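PDB 1HJQ: beta-1,4-galactanase from Humicola insolens, which hydrolyses the beta-1,4-galactosidic linkages of type I arabinogalactans as a family 53 glycoside hydrolase of clan GH-A. Local coordinates for residues K174-L179 and A242-N247; D207-S212 and N231-R236; V41-Q46 and Q126-S131; Q275-V280 and L293-P298. All coordinates share one frame; numbering follows the deposited sequence.

Contact 1. Residues K174-L179 and A242-N247; sequences KIMVHL and AVVETN
The imidazole of His178 meets the segment 242-247 with one face and one edge. Over the face sits Val244, whose CG2 lies 3.4 Å from the centre of the His178 ring and 16° off its normal, a CH-pi contact displaced a little toward the rim, with CE1 of His178 the ring atom nearest to it. At the edge, close to the ring plane, His178 NE2 donates a hydrogen bond of 3.3 Å to Glu245 OE2. The N-H points almost straight at the oxygen (166°), but the carboxylate is turned steeply against the ring, their planes 76° apart, and NE2 meets OE2 from above the carboxylate plane.

Next to this, Met176 bends at its last torsion and lays CE against Val244 CG1 at 3.5 Å. The two methyls of Val244 are thus divided between the thioether and the imidazole. Strands 174-179 and 240-245 are not neighbours in the eight-stranded parallel TIM barrel; strand 208-212 runs between them, and these side chains meet inside the barrel.

Glu245 is very probably the catalytic nucleophile, and Glu135, the probable proton donor, lies beside His178. Tyr214 binds Glu245 OE1, whereas Arg45 forms a salt bridge to the same OE2 that His178 reaches. Both carboxylate oxygens therefore have polar partners in a buried setting, and the imidazole, with a valine methyl against its face, probably helps to hold the nucleophile in orientation.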
loop_
_atom_site.group_PDB
_atom_site.type_symbol
_atom_site.label_atom_id
_atom_site.label_comp_id
_atom_site.label_asym_id
_atom_site.label_seq_id
_atom_site.Cartn_x
_atom_site.Cartn_y
_atom_site.Cartn_z
ATOM N N LYS A 174 1.151 -8.282 10.911
ATOM C CA LYS A 174 -0.288 -8.278 10.759
ATOM C C LYS A 174 -0.546 -8.569 9.292
ATOM O O LYS A 174 0.059 -7.962 8.412
ATOM C CB LYS A 174 -0.853 -6.912 11.140
ATOM C CG LYS A 174 -0.550 -6.537 12.572
ATOM C CD LYS A 174 -1.233 -5.256 12.995
ATOM C CE LYS A 174 -1.029 -5.019 14.480
ATOM N NZ LYS A 174 -1.903 -3.927 14.977
ATOM N N ILE A 175 -1.428 -9.517 9.028
ATOM C CA ILE A 175 -1.737 -9.874 7.658
ATOM C C ILE A 175 -2.862 -8.979 7.168
ATOM O O ILE A 175 -3.899 -8.860 7.817
ATOM C CB ILE A 175 -2.125 -11.354 7.568
ATOM C CG1 ILE A 175 -0.966 -12.203 8.106
ATOM C CG2 ILE A 175 -2.448 -11.717 6.127
ATOM C CD1 ILE A 175 -1.295 -13.672 8.316
ATOM N N MET A 176 -2.638 -8.348 6.021
ATOM C CA MET A 176 -3.603 -7.420 5.456
ATOM C C MET A 176 -4.125 -7.792 4.068
ATOM O O MET A 176 -3.401 -8.341 3.244
ATOM C CB MET A 176 -2.973 -6.019 5.383
ATOM C CG MET A 176 -3.809 -4.994 4.636
ATOM S SD MET A 176 -2.863 -3.555 4.131
ATOM C CE MET A 176 -2.583 -2.747 5.727
ATOM N N VAL A 177 -5.400 -7.493 3.835
ATOM C CA VAL A 177 -6.034 -7.715 2.541
ATOM C C VAL A 177 -6.259 -6.298 2.030
ATOM O O VAL A 177 -6.872 -5.470 2.706
ATOM C CB VAL A 177 -7.375 -8.473 2.666
ATOM C CG1 VAL A 177 -8.120 -8.438 1.327
ATOM C CG2 VAL A 177 -7.105 -9.922 3.067
ATOM N N HIS A 178 -5.729 -6.028 0.843
ATOM C CA HIS A 178 -5.789 -4.706 0.237
ATOM C C HIS A 178 -6.713 -4.610 -0.972
ATOM O O HIS A 178 -6.544 -5.323 -1.963
ATOM C CB HIS A 178 -4.358 -4.286 -0.136
ATOM C CG HIS A 178 -4.267 -2.988 -0.875
ATOM N ND1 HIS A 178 -5.256 -2.030 -0.827
ATOM C CD2 HIS A 178 -3.286 -2.481 -1.659
ATOM C CE1 HIS A 178 -4.891 -0.988 -1.554
ATOM N NE2 HIS A 178 -3.701 -1.236 -2.068
ATOM N N LEU A 179 -7.691 -3.717 -0.868
ATOM C CA LEU A 179 -8.663 -3.472 -1.930
ATOM C C LEU A 179 -8.596 -1.991 -2.264
ATOM O O LEU A 179 -8.231 -1.187 -1.411
ATOM C CB LEU A 179 -10.073 -3.810 -1.445
ATOM C CG LEU A 179 -10.650 -5.217 -1.605
ATOM C CD1 LEU A 179 -9.650 -6.263 -1.209
ATOM C CD2 LEU A 179 -11.906 -5.323 -0.757
ATOM N N ALA A 242 -6.943 0.684 7.451
ATOM C CA ALA A 242 -5.952 1.690 7.100
ATOM C C ALA A 242 -5.979 2.072 5.633
ATOM O O ALA A 242 -6.306 1.256 4.767
ATOM C CB ALA A 242 -4.553 1.195 7.468
ATOM N N VAL A 243 -5.650 3.329 5.362
ATOM C CA VAL A 243 -5.566 3.810 3.992
ATOM C C VAL A 243 -4.113 3.535 3.647
ATOM O O VAL A 243 -3.201 4.161 4.195
ATOM C CB VAL A 243 -5.835 5.315 3.893
ATOM C CG1 VAL A 243 -5.407 5.824 2.535
ATOM C CG2 VAL A 243 -7.307 5.587 4.117
ATOM N N VAL A 244 -3.896 2.571 2.764
ATOM C CA VAL A 244 -2.544 2.201 2.393
ATOM C C VAL A 244 -2.054 2.905 1.135
ATOM O O VAL A 244 -0.927 2.681 0.691
ATOM C CB VAL A 244 -2.439 0.673 2.226
ATOM C CG1 VAL A 244 -2.867 0.002 3.514
ATOM C CG2 VAL A 244 -3.311 0.203 1.095
ATOM N N GLU A 245 -2.896 3.774 0.583
ATOM C CA GLU A 245 -2.552 4.513 -0.623
ATOM C C GLU A 245 -3.391 5.771 -0.821
ATOM O O GLU A 245 -4.623 5.715 -0.840
ATOM C CB GLU A 245 -2.749 3.640 -1.856
ATOM C CG GLU A 245 -1.607 2.744 -2.222
ATOM C CD GLU A 245 -1.880 2.021 -3.524
ATOM O OE1 GLU A 245 -2.325 2.684 -4.488
ATOM O OE2 GLU A 245 -1.653 0.797 -3.589
ATOM N N THR A 246 -2.717 6.902 -0.990
ATOM C CA THR A 246 -3.401 8.161 -1.232
ATOM C C THR A 246 -2.393 9.198 -1.701
ATOM O O THR A 246 -1.208 9.105 -1.388
ATOM C CB THR A 246 -4.116 8.683 0.026
ATOM O OG1 THR A 246 -4.947 9.792 -0.337
ATOM C CG2 THR A 246 -3.108 9.132 1.080
ATOM N N ASN A 247 -2.874 10.176 -2.458
ATOM C CA ASN A 247 -2.035 11.241 -2.990
ATOM C C ASN A 247 -2.872 12.505 -3.100
ATOM O O ASN A 247 -4.099 12.454 -3.088
ATOM C CB ASN A 247 -1.548 10.907 -4.407
ATOM C CG ASN A 247 -0.423 9.883 -4.441
ATOM O OD1 ASN A 247 -0.135 9.313 -5.494
ATOM N ND2 ASN A 247 0.228 9.659 -3.306
#

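Contact 2. Residues D207-S212 and N231-R236; sequences DMMGVS and NNMVSR
Met233 reaches from the helix 223-237 to Met209 on the strand 208-212, and its terminal methyl makes the close contacts. Its CB leaves the helix toward the strand, and CG stands beside the backbone N (chi1 -64°), which carries the chain inward. CB, CG and SD bring the side chain across without themselves coming within 4.2 Å of the strand segment. At SD the chain turns (chi3 56°), and this last bend sets CE against the strand.

There CE meets Met209 first, at two places along its length: Met209 CB lies 3.7 Å from Met233 CE, and Met209 SD is equally near to that methyl. The Met209 side chain is extended beyond CG and runs obliquely past Met233, so the methyl rests on the flank of the chain and not at its end. A third, looser neighbour is Val211, whose CG1 stands 4.2 Å from Met233 CE.

Strand 208-212, helix 223-237 and strand 240-245 make up one beta-alpha-beta unit of the TIM barrel, and this contact seats the helix on the outer surface of the first strand. Met209 and Val211, two residues apart on the strand, both direct their side chains to the helix; Met208 and Ser212 turn to the other side of the sheet, where Ser212 OG is hydrogen-bonded to Glu135. The neighbouring helix 185-198 closes in on the same methionines, with Trp185 and Gln188 against Met233 and Tyr192 against Met209. On the side of strand 240-245, Val243 packs against Val211.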
loop_
_atom_site.group_PDB
_atom_site.type_symbol
_atom_site.label_atom_id
_atom_site.label_comp_id
_atom_site.label_asym_id
_atom_site.label_seq_id
_atom_site.Cartn_x
_atom_site.Cartn_y
_atom_site.Cartn_z
ATOM N N ASP A 207 -5.569 -9.951 9.617
ATOM C CA ASP A 207 -5.737 -8.987 10.695
ATOM C C ASP A 207 -6.120 -7.588 10.250
ATOM O O ASP A 207 -6.756 -6.842 10.995
ATOM C CB ASP A 207 -4.437 -8.909 11.494
ATOM C CG ASP A 207 -3.859 -10.280 11.786
ATOM O OD1 ASP A 207 -4.523 -11.067 12.491
ATOM O OD2 ASP A 207 -2.747 -10.574 11.304
ATOM N N MET A 208 -5.735 -7.225 9.039
ATOM C CA MET A 208 -6.031 -5.888 8.563
ATOM C C MET A 208 -6.750 -5.854 7.233
ATOM O O MET A 208 -6.706 -6.801 6.446
ATOM C CB MET A 208 -4.739 -5.067 8.430
ATOM C CG MET A 208 -3.897 -4.961 9.697
ATOM S SD MET A 208 -2.472 -3.854 9.505
ATOM C CE MET A 208 -3.264 -2.272 9.735
ATOM N N MET A 209 -7.426 -4.738 7.011
ATOM C CA MET A 209 -8.122 -4.474 5.777
ATOM C C MET A 209 -7.591 -3.102 5.389
ATOM O O MET A 209 -7.845 -2.107 6.082
ATOM C CB MET A 209 -9.635 -4.434 5.990
ATOM C CG MET A 209 -10.270 -5.805 6.162
ATOM S SD MET A 209 -12.081 -5.721 6.285
ATOM C CE MET A 209 -12.517 -7.468 6.508
ATOM N N GLY A 210 -6.809 -3.067 4.310
ATOM C CA GLY A 210 -6.247 -1.815 3.831
ATOM C C GLY A 210 -7.022 -1.340 2.617
ATOM O O GLY A 210 -7.597 -2.158 1.904
ATOM N N VAL A 211 -7.049 -0.028 2.379
ATOM C CA VAL A 211 -7.773 0.512 1.233
ATOM C C VAL A 211 -7.056 1.663 0.557
ATOM O O VAL A 211 -6.328 2.419 1.189
ATOM C CB VAL A 211 -9.176 1.035 1.625
ATOM C CG1 VAL A 211 -9.952 -0.046 2.334
ATOM C CG2 VAL A 211 -9.055 2.277 2.499
ATOM N N SER A 212 -7.268 1.789 -0.743
ATOM C CA SER A 212 -6.675 2.884 -1.488
ATOM C C SER A 212 -7.743 3.974 -1.525
ATOM O O SER A 212 -8.926 3.696 -1.738
ATOM C CB SER A 212 -6.315 2.439 -2.905
ATOM O OG SER A 212 -5.315 1.434 -2.878
ATOM N N ASN A 231 -16.198 2.464 8.925
ATOM C CA ASN A 231 -17.033 2.108 10.065
ATOM C C ASN A 231 -17.821 0.840 9.794
ATOM O O ASN A 231 -17.919 -0.031 10.664
ATOM C CB ASN A 231 -17.994 3.240 10.412
ATOM C CG ASN A 231 -17.350 4.301 11.285
ATOM O OD1 ASN A 231 -16.918 4.016 12.405
ATOM N ND2 ASN A 231 -17.281 5.530 10.781
ATOM N N ASN A 232 -18.372 0.733 8.586
ATOM C CA ASN A 232 -19.140 -0.450 8.213
ATOM C C ASN A 232 -18.264 -1.701 8.215
ATOM O O ASN A 232 -18.664 -2.754 8.716
ATOM C CB ASN A 232 -19.766 -0.281 6.828
ATOM C CG ASN A 232 -20.839 0.792 6.791
ATOM O OD1 ASN A 232 -21.313 1.254 7.826
ATOM N ND2 ASN A 232 -21.235 1.183 5.586
ATOM N N MET A 233 -17.069 -1.575 7.646
ATOM C CA MET A 233 -16.123 -2.686 7.568
ATOM C C MET A 233 -15.729 -3.149 8.966
ATOM O O MET A 233 -15.824 -4.337 9.290
ATOM C CB MET A 233 -14.873 -2.257 6.790
ATOM C CG MET A 233 -15.129 -1.914 5.326
ATOM S SD MET A 233 -13.712 -1.107 4.523
ATOM C CE MET A 233 -12.398 -2.326 4.833
ATOM N N VAL A 234 -15.289 -2.197 9.787
ATOM C CA VAL A 234 -14.870 -2.479 11.157
ATOM C C VAL A 234 -15.966 -3.148 11.993
ATOM O O VAL A 234 -15.738 -4.186 12.611
ATOM C CB VAL A 234 -14.419 -1.184 11.867
ATOM C CG1 VAL A 234 -14.151 -1.462 13.332
ATOM C CG2 VAL A 234 -13.165 -0.634 11.196
ATOM N N SER A 235 -17.153 -2.551 12.000
ATOM C CA SER A 235 -18.278 -3.084 12.758
ATOM C C SER A 235 -18.705 -4.468 12.279
ATOM O O SER A 235 -19.225 -5.274 13.052
ATOM C CB SER A 235 -19.472 -2.133 12.667
ATOM O OG SER A 235 -20.581 -2.649 13.378
ATOM N N ARG A 236 -18.471 -4.745 11.004
ATOM C CA ARG A 236 -18.853 -6.019 10.422
ATOM C C ARG A 236 -17.840 -7.150 10.578
ATOM O O ARG A 236 -18.212 -8.289 10.875
ATOM C CB ARG A 236 -19.150 -5.825 8.943
ATOM C CG ARG A 236 -19.447 -7.103 8.196
ATOM C CD ARG A 236 -20.883 -7.548 8.348
ATOM N NE ARG A 236 -21.250 -8.362 7.196
ATOM C CZ ARG A 236 -21.000 -9.666 7.077
ATOM N NH1 ARG A 236 -20.386 -10.328 8.058
ATOM N NH2 ARG A 236 -21.339 -10.300 5.953
#

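Contact 3. Residues V41-Q46 and Q126-S131; sequences VNMVRQ and QVDIVS
Met43 CE touches Asp128 CB at 3.7 Å, joining strand 43-48 to the chain entering strand 129-132 across the inside of a TIM barrel; strand 75-80 separates the two in the sheet. Ahead of Met43, Asn42 binds the backbone of Gln3 and Lys5 through its amide, which ties this end of the segment to the first strand. Met43 itself makes the crossing. Its CG lies anti to the backbone N (chi1 178°), which directs the chain toward the segment 126-131, and the turn at chi3 (-70°) brings the methyl to CB of Asp128. The sulfur, a bond earlier, faces Ile129: Met43 SD and Ile129 CD1 are 4.0 Å apart, with the two side chains at about a right angle.

Further along, Val44 packs outward on helix 59-71, and Arg45 turns into the barrel, where it forms a salt bridge with Asp8.

On the opposite segment, the carboxylate of Asp128 has its polar partner in the backbone N of Leu76, while Met43 CE lies nearest to CB. Asp128 OD2 is still near the methyl, 4.1 Å from Met43 CE.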
loop_
_atom_site.group_PDB
_atom_site.type_symbol
_atom_site.label_atom_id
_atom_site.label_comp_id
_atom_site.label_asym_id
_atom_site.label_seq_id
_atom_site.Cartn_x
_atom_site.Cartn_y
_atom_site.Cartn_z
ATOM N N VAL A 41 7.556 10.263 9.698
ATOM C CA VAL A 41 7.198 8.955 9.158
ATOM C C VAL A 41 7.718 7.878 10.099
ATOM O O VAL A 41 8.844 7.975 10.573
ATOM C CB VAL A 41 7.822 8.741 7.758
ATOM C CG1 VAL A 41 7.593 7.299 7.288
ATOM C CG2 VAL A 41 7.218 9.732 6.766
ATOM N N ASN A 42 6.904 6.864 10.384
ATOM C CA ASN A 42 7.352 5.780 11.272
ATOM C C ASN A 42 7.266 4.413 10.606
ATOM O O ASN A 42 7.429 3.383 11.260
ATOM C CB ASN A 42 6.562 5.760 12.599
ATOM C CG ASN A 42 5.070 5.479 12.412
ATOM O OD1 ASN A 42 4.615 5.111 11.326
ATOM N ND2 ASN A 42 4.301 5.644 13.491
ATOM N N MET A 43 7.016 4.406 9.300
ATOM C CA MET A 43 6.905 3.154 8.560
ATOM C C MET A 43 6.903 3.363 7.055
ATOM O O MET A 43 6.338 4.327 6.554
ATOM C CB MET A 43 5.629 2.406 8.963
ATOM C CG MET A 43 5.411 1.103 8.199
ATOM S SD MET A 43 4.078 0.094 8.888
ATOM C CE MET A 43 4.836 -0.438 10.443
ATOM N N VAL A 44 7.549 2.453 6.339
ATOM C CA VAL A 44 7.583 2.538 4.891
ATOM C C VAL A 44 6.883 1.320 4.292
ATOM O O VAL A 44 6.902 0.227 4.865
ATOM C CB VAL A 44 9.033 2.613 4.356
ATOM C CG1 VAL A 44 9.657 3.937 4.744
ATOM C CG2 VAL A 44 9.863 1.465 4.903
ATOM N N ARG A 45 6.243 1.530 3.147
ATOM C CA ARG A 45 5.542 0.470 2.435
ATOM C C ARG A 45 6.411 0.133 1.230
ATOM O O ARG A 45 6.879 1.029 0.533
ATOM C CB ARG A 45 4.170 0.979 1.992
ATOM C CG ARG A 45 3.311 0.001 1.202
ATOM C CD ARG A 45 1.955 0.634 0.946
ATOM N NE ARG A 45 1.053 -0.195 0.155
ATOM C CZ ARG A 45 0.860 -0.063 -1.153
ATOM N NH1 ARG A 45 1.508 0.867 -1.841
ATOM N NH2 ARG A 45 0.004 -0.857 -1.773
ATOM N N GLN A 46 6.652 -1.151 0.995
ATOM C CA GLN A 46 7.483 -1.560 -0.133
ATOM C C GLN A 46 6.778 -2.619 -0.975
ATOM O O GLN A 46 6.293 -3.617 -0.448
ATOM C CB GLN A 46 8.831 -2.105 0.370
ATOM C CG GLN A 46 9.660 -1.111 1.210
ATOM C CD GLN A 46 11.035 -1.660 1.583
ATOM O OE1 GLN A 46 11.829 -0.989 2.236
ATOM N NE2 GLN A 46 11.314 -2.893 1.166
ATOM N N GLN A 126 12.597 -7.160 10.572
ATOM C CA GLN A 126 11.267 -7.410 11.097
ATOM C C GLN A 126 10.201 -6.804 10.188
ATOM O O GLN A 126 10.217 -5.601 9.919
ATOM C CB GLN A 126 11.118 -6.835 12.507
ATOM C CG GLN A 126 9.723 -7.018 13.109
ATOM C CD GLN A 126 9.273 -8.480 13.143
ATOM O OE1 GLN A 126 9.943 -9.340 13.732
ATOM N NE2 GLN A 126 8.133 -8.766 12.513
ATOM N N VAL A 127 9.292 -7.653 9.710
ATOM C CA VAL A 127 8.193 -7.225 8.857
ATOM C C VAL A 127 7.026 -6.968 9.803
ATOM O O VAL A 127 6.634 -7.852 10.558
ATOM C CB VAL A 127 7.788 -8.332 7.855
ATOM C CG1 VAL A 127 6.696 -7.823 6.935
ATOM C CG2 VAL A 127 8.993 -8.781 7.051
ATOM N N ASP A 128 6.469 -5.764 9.760
ATOM C CA ASP A 128 5.363 -5.401 10.640
ATOM C C ASP A 128 3.976 -5.595 10.039
ATOM O O ASP A 128 3.038 -5.973 10.743
ATOM C CB ASP A 128 5.563 -3.966 11.100
ATOM C CG ASP A 128 6.858 -3.797 11.857
ATOM O OD1 ASP A 128 6.949 -4.352 12.971
ATOM O OD2 ASP A 128 7.790 -3.141 11.339
ATOM N N ILE A 129 3.848 -5.326 8.743
ATOM C CA ILE A 129 2.586 -5.517 8.041
ATOM C C ILE A 129 2.880 -6.179 6.702
ATOM O O ILE A 129 3.892 -5.878 6.066
ATOM C CB ILE A 129 1.869 -4.193 7.748
ATOM C CG1 ILE A 129 1.461 -3.509 9.047
ATOM C CG2 ILE A 129 0.638 -4.455 6.902
ATOM C CD1 ILE A 129 0.808 -2.166 8.826
ATOM N N VAL A 130 1.997 -7.081 6.284
ATOM C CA VAL A 130 2.135 -7.774 5.008
ATOM C C VAL A 130 0.776 -7.832 4.329
ATOM O O VAL A 130 -0.184 -8.350 4.902
ATOM C CB VAL A 130 2.598 -9.241 5.172
ATOM C CG1 VAL A 130 2.897 -9.843 3.809
ATOM C CG2 VAL A 130 3.816 -9.317 6.051
ATOM N N SER A 131 0.679 -7.290 3.122
ATOM C CA SER A 131 -0.584 -7.370 2.404
ATOM C C SER A 131 -0.411 -8.520 1.429
ATOM O O SER A 131 0.551 -8.556 0.663
ATOM C CB SER A 131 -0.903 -6.070 1.646
ATOM O OG SER A 131 -0.103 -5.919 0.490
#

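Contact 4. Residues Q275-V280 and L293-P298; sequences QYIQSV and LFYWEP
Apolar contacts carry the meeting of Ile277 and Val280, on the helix 270-286, with Leu293 and Tyr295. Ile277 CD1 comes within 3.5 Å of Tyr295 CD1 and nearly as close to CE1, approaching the ring obliquely, while Ile277 CG1 follows along the same two carbons. One methyl serves the other end: Leu293 CD1 lies 3.9 Å from Val280 CG1 and 4.3 Å from Ile277 CG2. That methyl also rests near a backbone atom of the helix, with Ile277 O 3.5 Å from Leu293 CD1.

The helix precedes strand 290-296, the last of the eight in the TIM barrel, and covers its outside; the two short segments run roughly antiparallel, their directions 147° apart. Tyr295 swings its ring to the helix side because CG is anti to the backbone N (chi1 -163°).

Polar interactions lie outside the apolar patch. The phenol oxygen of Tyr295 is hydrogen-bonded to Asn313 O and Trp248 N, which holds the far end of the ring in place. Within the helix, Gln275 O accepts two bonds from Ser279, one from N and one of 2.8 Å from OG, arriving from opposite faces of the carbonyl plane.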
loop_
_atom_site.group_PDB
_atom_site.type_symbol
_atom_site.label_atom_id
_atom_site.label_comp_id
_atom_site.label_asym_id
_atom_site.label_seq_id
_atom_site.Cartn_x
_atom_site.Cartn_y
_atom_site.Cartn_z
ATOM N N GLN A 275 -3.292 19.728 4.261
ATOM C CA GLN A 275 -4.712 19.781 4.568
ATOM C C GLN A 275 -5.400 18.456 4.227
ATOM O O GLN A 275 -6.114 17.887 5.055
ATOM C CB GLN A 275 -5.332 20.919 3.763
ATOM C CG GLN A 275 -6.685 21.397 4.221
ATOM C CD GLN A 275 -7.146 22.593 3.408
ATOM O OE1 GLN A 275 -6.365 23.521 3.146
ATOM N NE2 GLN A 275 -8.413 22.585 3.004
ATOM N N TYR A 276 -5.176 17.964 3.009
ATOM C CA TYR A 276 -5.795 16.721 2.566
ATOM C C TYR A 276 -5.321 15.499 3.346
ATOM O O TYR A 276 -6.131 14.697 3.809
ATOM C CB TYR A 276 -5.536 16.486 1.073
ATOM C CG TYR A 276 -6.210 15.242 0.526
ATOM C CD1 TYR A 276 -7.563 15.248 0.164
ATOM C CD2 TYR A 276 -5.495 14.057 0.371
ATOM C CE1 TYR A 276 -8.182 14.101 -0.349
ATOM C CE2 TYR A 276 -6.099 12.909 -0.132
ATOM C CZ TYR A 276 -7.438 12.933 -0.494
ATOM O OH TYR A 276 -8.007 11.790 -1.016
ATOM N N ILE A 277 -4.009 15.350 3.474
ATOM C CA ILE A 277 -3.453 14.212 4.188
ATOM C C ILE A 277 -3.946 14.202 5.622
ATOM O O ILE A 277 -4.199 13.146 6.192
ATOM C CB ILE A 277 -1.910 14.243 4.173
ATOM C CG1 ILE A 277 -1.412 14.113 2.731
ATOM C CG2 ILE A 277 -1.352 13.109 5.034
ATOM C CD1 ILE A 277 0.079 14.286 2.578
ATOM N N GLN A 278 -4.099 15.384 6.198
ATOM C CA GLN A 278 -4.563 15.489 7.570
ATOM C C GLN A 278 -6.047 15.143 7.687
ATOM O O GLN A 278 -6.458 14.492 8.645
ATOM C CB GLN A 278 -4.282 16.897 8.107
ATOM C CG GLN A 278 -4.599 17.096 9.583
ATOM C CD GLN A 278 -3.549 17.936 10.298
ATOM O OE1 GLN A 278 -3.106 18.979 9.789
ATOM N NE2 GLN A 278 -3.147 17.491 11.491
ATOM N N SER A 279 -6.847 15.571 6.713
ATOM C CA SER A 279 -8.278 15.275 6.718
ATOM C C SER A 279 -8.500 13.768 6.631
ATOM O O SER A 279 -9.343 13.208 7.337
ATOM C CB SER A 279 -8.972 15.929 5.528
ATOM O OG SER A 279 -8.846 17.332 5.568
ATOM N N VAL A 280 -7.737 13.122 5.751
ATOM C CA VAL A 280 -7.836 11.685 5.558
ATOM C C VAL A 280 -7.426 10.968 6.837
ATOM O O VAL A 280 -8.017 9.953 7.208
ATOM C CB VAL A 280 -6.939 11.231 4.391
ATOM C CG1 VAL A 280 -7.003 9.718 4.230
ATOM C CG2 VAL A 280 -7.383 11.920 3.117
ATOM N N LEU A 293 -2.145 5.250 7.836
ATOM C CA LEU A 293 -2.245 6.072 6.632
ATOM C C LEU A 293 -0.910 6.090 5.880
ATOM O O LEU A 293 0.127 6.432 6.446
ATOM C CB LEU A 293 -2.664 7.509 6.972
ATOM C CG LEU A 293 -2.915 8.423 5.759
ATOM C CD1 LEU A 293 -3.604 9.690 6.208
ATOM C CD2 LEU A 293 -1.601 8.766 5.059
ATOM N N PHE A 294 -0.937 5.726 4.601
ATOM C CA PHE A 294 0.287 5.724 3.807
ATOM C C PHE A 294 0.154 6.497 2.506
ATOM O O PHE A 294 -0.732 6.220 1.694
ATOM C CB PHE A 294 0.730 4.302 3.478
ATOM C CG PHE A 294 1.173 3.516 4.665
ATOM C CD1 PHE A 294 0.240 2.888 5.488
ATOM C CD2 PHE A 294 2.529 3.400 4.970
ATOM C CE1 PHE A 294 0.653 2.150 6.601
ATOM C CE2 PHE A 294 2.956 2.667 6.078
ATOM C CZ PHE A 294 2.018 2.040 6.896
ATOM N N TYR A 295 1.045 7.466 2.319
ATOM C CA TYR A 295 1.068 8.269 1.107
ATOM C C TYR A 295 1.873 7.455 0.091
ATOM O O TYR A 295 2.943 6.932 0.417
ATOM C CB TYR A 295 1.764 9.600 1.371
ATOM C CG TYR A 295 1.479 10.637 0.315
ATOM C CD1 TYR A 295 0.452 11.570 0.480
ATOM C CD2 TYR A 295 2.210 10.665 -0.869
ATOM C CE1 TYR A 295 0.159 12.503 -0.517
ATOM C CE2 TYR A 295 1.929 11.592 -1.864
ATOM C CZ TYR A 295 0.904 12.504 -1.687
ATOM O OH TYR A 295 0.621 13.396 -2.692
ATOM N N TRP A 296 1.371 7.350 -1.136
ATOM C CA TRP A 296 2.059 6.556 -2.148
ATOM C C TRP A 296 3.071 7.299 -3.014
ATOM O O TRP A 296 2.733 8.269 -3.692
ATOM C CB TRP A 296 1.041 5.861 -3.060
ATOM C CG TRP A 296 1.658 4.783 -3.892
ATOM C CD1 TRP A 296 2.200 3.610 -3.440
ATOM C CD2 TRP A 296 1.857 4.795 -5.308
ATOM N NE1 TRP A 296 2.728 2.895 -4.489
ATOM C CE2 TRP A 296 2.532 3.601 -5.647
ATOM C CE3 TRP A 296 1.533 5.702 -6.326
ATOM C CZ2 TRP A 296 2.892 3.290 -6.962
ATOM C CZ3 TRP A 296 1.891 5.391 -7.640
ATOM C CH2 TRP A 296 2.563 4.196 -7.941
ATOM N N GLU A 297 4.313 6.813 -2.977
ATOM C CA GLU A 297 5.429 7.352 -3.755
ATOM C C GLU A 297 5.583 8.865 -3.743
ATOM O O GLU A 297 5.576 9.516 -4.788
ATOM C CB GLU A 297 5.325 6.848 -5.190
ATOM C CG GLU A 297 5.607 5.359 -5.315
ATOM C CD GLU A 297 7.081 5.044 -5.169
ATOM O OE1 GLU A 297 7.859 5.964 -4.838
ATOM O OE2 GLU A 297 7.463 3.877 -5.387
ATOM N N PRO A 298 5.760 9.446 -2.547
ATOM C CA PRO A 298 5.916 10.893 -2.414
ATOM C C PRO A 298 7.205 11.430 -3.025
ATOM O O PRO A 298 7.289 12.615 -3.347
ATOM C CB PRO A 298 5.885 11.099 -0.903
ATOM C CG PRO A 298 6.587 9.875 -0.410
ATOM C CD PRO A 298 5.949 8.781 -1.242
#

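Overall arrangement
All four contacts are largely buried and belong to one eight-stranded barrel, contact 1 nearest the centre of the chain, while in contact 3 Asp128 is partly exposed. Contacts 1 and 3 join strands across the barrel interior, each skipping one intervening strand; contacts 2 and 4 fasten helices to its outer wall. Chemistry follows place: the outer pair is apolar, contact 3 sets a methionine against an aspartate and an isoleucine, and contact 1 adds a histidine-carboxylate bond at the probable nucleophile. Met208 of contact 2 packs on Ile129 of contact 3, and Phe294 of contact 4 on Met43 of contact 3. Contacts 2 and 4 do not touch, their centres about 18 Å apart.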